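Local coordinates for protein translation initiation factor 4E (Ascaris suum, PDB 3M94) that binds the trimethylguanosine (m2,2,7G) cap and probably recruits capped mRNAs for translation initiation in this nematode, at residues 8-13 with 29-34. Sequence-based numbering, arbitrary orientation.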
# COMPACT_ATOMS: atom_id res chain seq x y z
N HIS A 8 -8.04 8.88 9.72
CA HIS A 8 -8.76 8.97 8.46
C HIS A 8 -7.84 8.50 7.34
O HIS A 8 -6.64 8.84 7.32
CB HIS A 8 -9.14 10.42 8.17
CG HIS A 8 -10.21 10.97 9.05
ND1 HIS A 8 -10.08 11.08 10.42
CD2 HIS A 8 -11.43 11.47 8.75
CE1 HIS A 8 -11.17 11.62 10.92
NE2 HIS A 8 -12.02 11.85 9.93
N TRP A 9 -8.41 7.74 6.41
CA TRP A 9 -7.70 7.23 5.25
C TRP A 9 -8.44 7.66 3.99
O TRP A 9 -9.67 7.63 3.95
CB TRP A 9 -7.63 5.70 5.30
CG TRP A 9 -6.84 5.17 6.46
CD1 TRP A 9 -7.32 4.87 7.71
CD2 TRP A 9 -5.43 4.91 6.49
NE1 TRP A 9 -6.29 4.41 8.51
CE2 TRP A 9 -5.12 4.43 7.79
CE3 TRP A 9 -4.40 5.00 5.53
CZ2 TRP A 9 -3.82 4.06 8.17
CZ3 TRP A 9 -3.10 4.62 5.91
CH2 TRP A 9 -2.82 4.17 7.23
N ALA A 10 -7.69 8.03 2.95
CA ALA A 10 -8.30 8.35 1.66
C ALA A 10 -7.91 7.32 0.59
O ALA A 10 -6.74 6.93 0.48
CB ALA A 10 -7.93 9.73 1.21
N LEU A 11 -8.92 6.88 -0.17
CA LEU A 11 -8.71 6.01 -1.31
C LEU A 11 -8.59 6.87 -2.56
O LEU A 11 -9.41 7.76 -2.78
CB LEU A 11 -9.87 5.02 -1.44
CG LEU A 11 -9.84 4.07 -2.65
CD1 LEU A 11 -8.76 3.00 -2.48
CD2 LEU A 11 -11.20 3.41 -2.77
N TRP A 12 -7.54 6.62 -3.35
CA TRP A 12 -7.30 7.31 -4.62
C TRP A 12 -7.30 6.25 -5.74
O TRP A 12 -7.00 5.08 -5.51
CB TRP A 12 -5.96 8.05 -4.63
CG TRP A 12 -5.75 9.09 -3.53
CD1 TRP A 12 -5.55 8.84 -2.20
CD2 TRP A 12 -5.71 10.52 -3.69
NE1 TRP A 12 -5.37 10.03 -1.53
CE2 TRP A 12 -5.47 11.07 -2.41
CE3 TRP A 12 -5.83 11.38 -4.79
CZ2 TRP A 12 -5.38 12.45 -2.20
CZ3 TRP A 12 -5.73 12.76 -4.58
CH2 TRP A 12 -5.51 13.28 -3.29
N TYR A 13 -7.65 6.70 -6.93
CA TYR A 13 -7.65 5.86 -8.12
C TYR A 13 -7.01 6.67 -9.22
O TYR A 13 -7.31 7.85 -9.38
CB TYR A 13 -9.09 5.47 -8.51
CG TYR A 13 -9.22 4.86 -9.89
CD1 TYR A 13 -8.57 3.68 -10.21
CD2 TYR A 13 -10.00 5.47 -10.87
CE1 TYR A 13 -8.67 3.12 -11.48
CE2 TYR A 13 -10.12 4.91 -12.16
CZ TYR A 13 -9.45 3.73 -12.45
OH TYR A 13 -9.55 3.16 -13.70
N VAL A 29 -11.07 9.12 -4.27
CA VAL A 29 -12.38 8.48 -4.39
C VAL A 29 -13.28 8.80 -3.20
O VAL A 29 -14.42 9.24 -3.38
CB VAL A 29 -12.27 6.95 -4.62
CG1 VAL A 29 -13.63 6.28 -4.44
CG2 VAL A 29 -11.74 6.67 -6.04
N ALA A 30 -12.75 8.56 -2.00
CA ALA A 30 -13.46 8.83 -0.75
C ALA A 30 -12.45 8.88 0.40
O ALA A 30 -11.31 8.45 0.25
CB ALA A 30 -14.49 7.75 -0.50
N VAL A 31 -12.91 9.43 1.53
CA VAL A 31 -12.19 9.46 2.80
C VAL A 31 -13.09 8.73 3.80
O VAL A 31 -14.30 8.92 3.79
CB VAL A 31 -11.98 10.92 3.30
CG1 VAL A 31 -11.17 10.96 4.62
CG2 VAL A 31 -11.30 11.79 2.25
N PHE A 32 -12.51 7.89 4.64
CA PHE A 32 -13.29 7.17 5.63
C PHE A 32 -12.51 7.07 6.95
O PHE A 32 -11.28 7.18 6.96
CB PHE A 32 -13.66 5.77 5.10
CG PHE A 32 -12.47 4.90 4.76
CD1 PHE A 32 -11.87 4.11 5.73
CD2 PHE A 32 -11.92 4.91 3.49
CE1 PHE A 32 -10.77 3.32 5.42
CE2 PHE A 32 -10.82 4.12 3.18
CZ PHE A 32 -10.25 3.32 4.14
N ASP A 33 -13.23 6.85 8.05
CA ASP A 33 -12.56 6.65 9.32
C ASP A 33 -13.24 5.62 10.22
O ASP A 33 -13.05 5.61 11.42
CB ASP A 33 -12.35 8.00 10.04
CG ASP A 33 -13.66 8.63 10.51
OD1 ASP A 33 -14.76 8.10 10.24
OD2 ASP A 33 -13.59 9.69 11.16
N THR A 34 -14.05 4.74 9.62
CA THR A 34 -14.64 3.62 10.34
C THR A 34 -14.42 2.35 9.54
O THR A 34 -14.20 2.42 8.35
CB THR A 34 -16.16 3.79 10.65
OG1 THR A 34 -16.92 3.69 9.44
CG2 THR A 34 -16.46 5.13 11.38
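Trp-9 and Phe-32 form a hydrogen-bonded pair in this antiparallel hairpin, Trp-9 N giving a bond to Phe-32 O and Phe-32 N returning one to Trp-9 O. With CG held between its own backbone N and carbonyl carbon (chi1 60°), the Phe-32 ring folds back across the partner strand: Trp-9 CB packs over its face, 3.7 Å from Phe-32 CZ. The indole then runs away from Phe-32, its five-membered ring tilted 27° from the phenyl plane and slid well past it. On the other face of the sheet, Ala-10 CB touches Val-31 CG2. Asp-33 lays its CB squarely over the His-8 ring, 3.7 Å from the centroid in a CH-pi contact; Asp-33 OD2 also comes near His-8 NE2, but the angle is too poor for a hydrogen bond. Toward the other end, a classic beta bulge sets Val-29 and Ala-30 together opposite Leu-11. Ala-30 O accepts from Leu-11 N, while Val-29 N donates to Leu-11 O. Val-29 CG1 meets Leu-11 CD2, and Val-29 CG2 meets Tyr-13 CB (3.8 Å). The hairpin lies at one edge of the curved antiparallel eIF4E sheet: strand 56-61 pairs with the far side of 4-14, and Leu-41 of helix 35-42 covers Leu-11, Ala-30 and Phe-32.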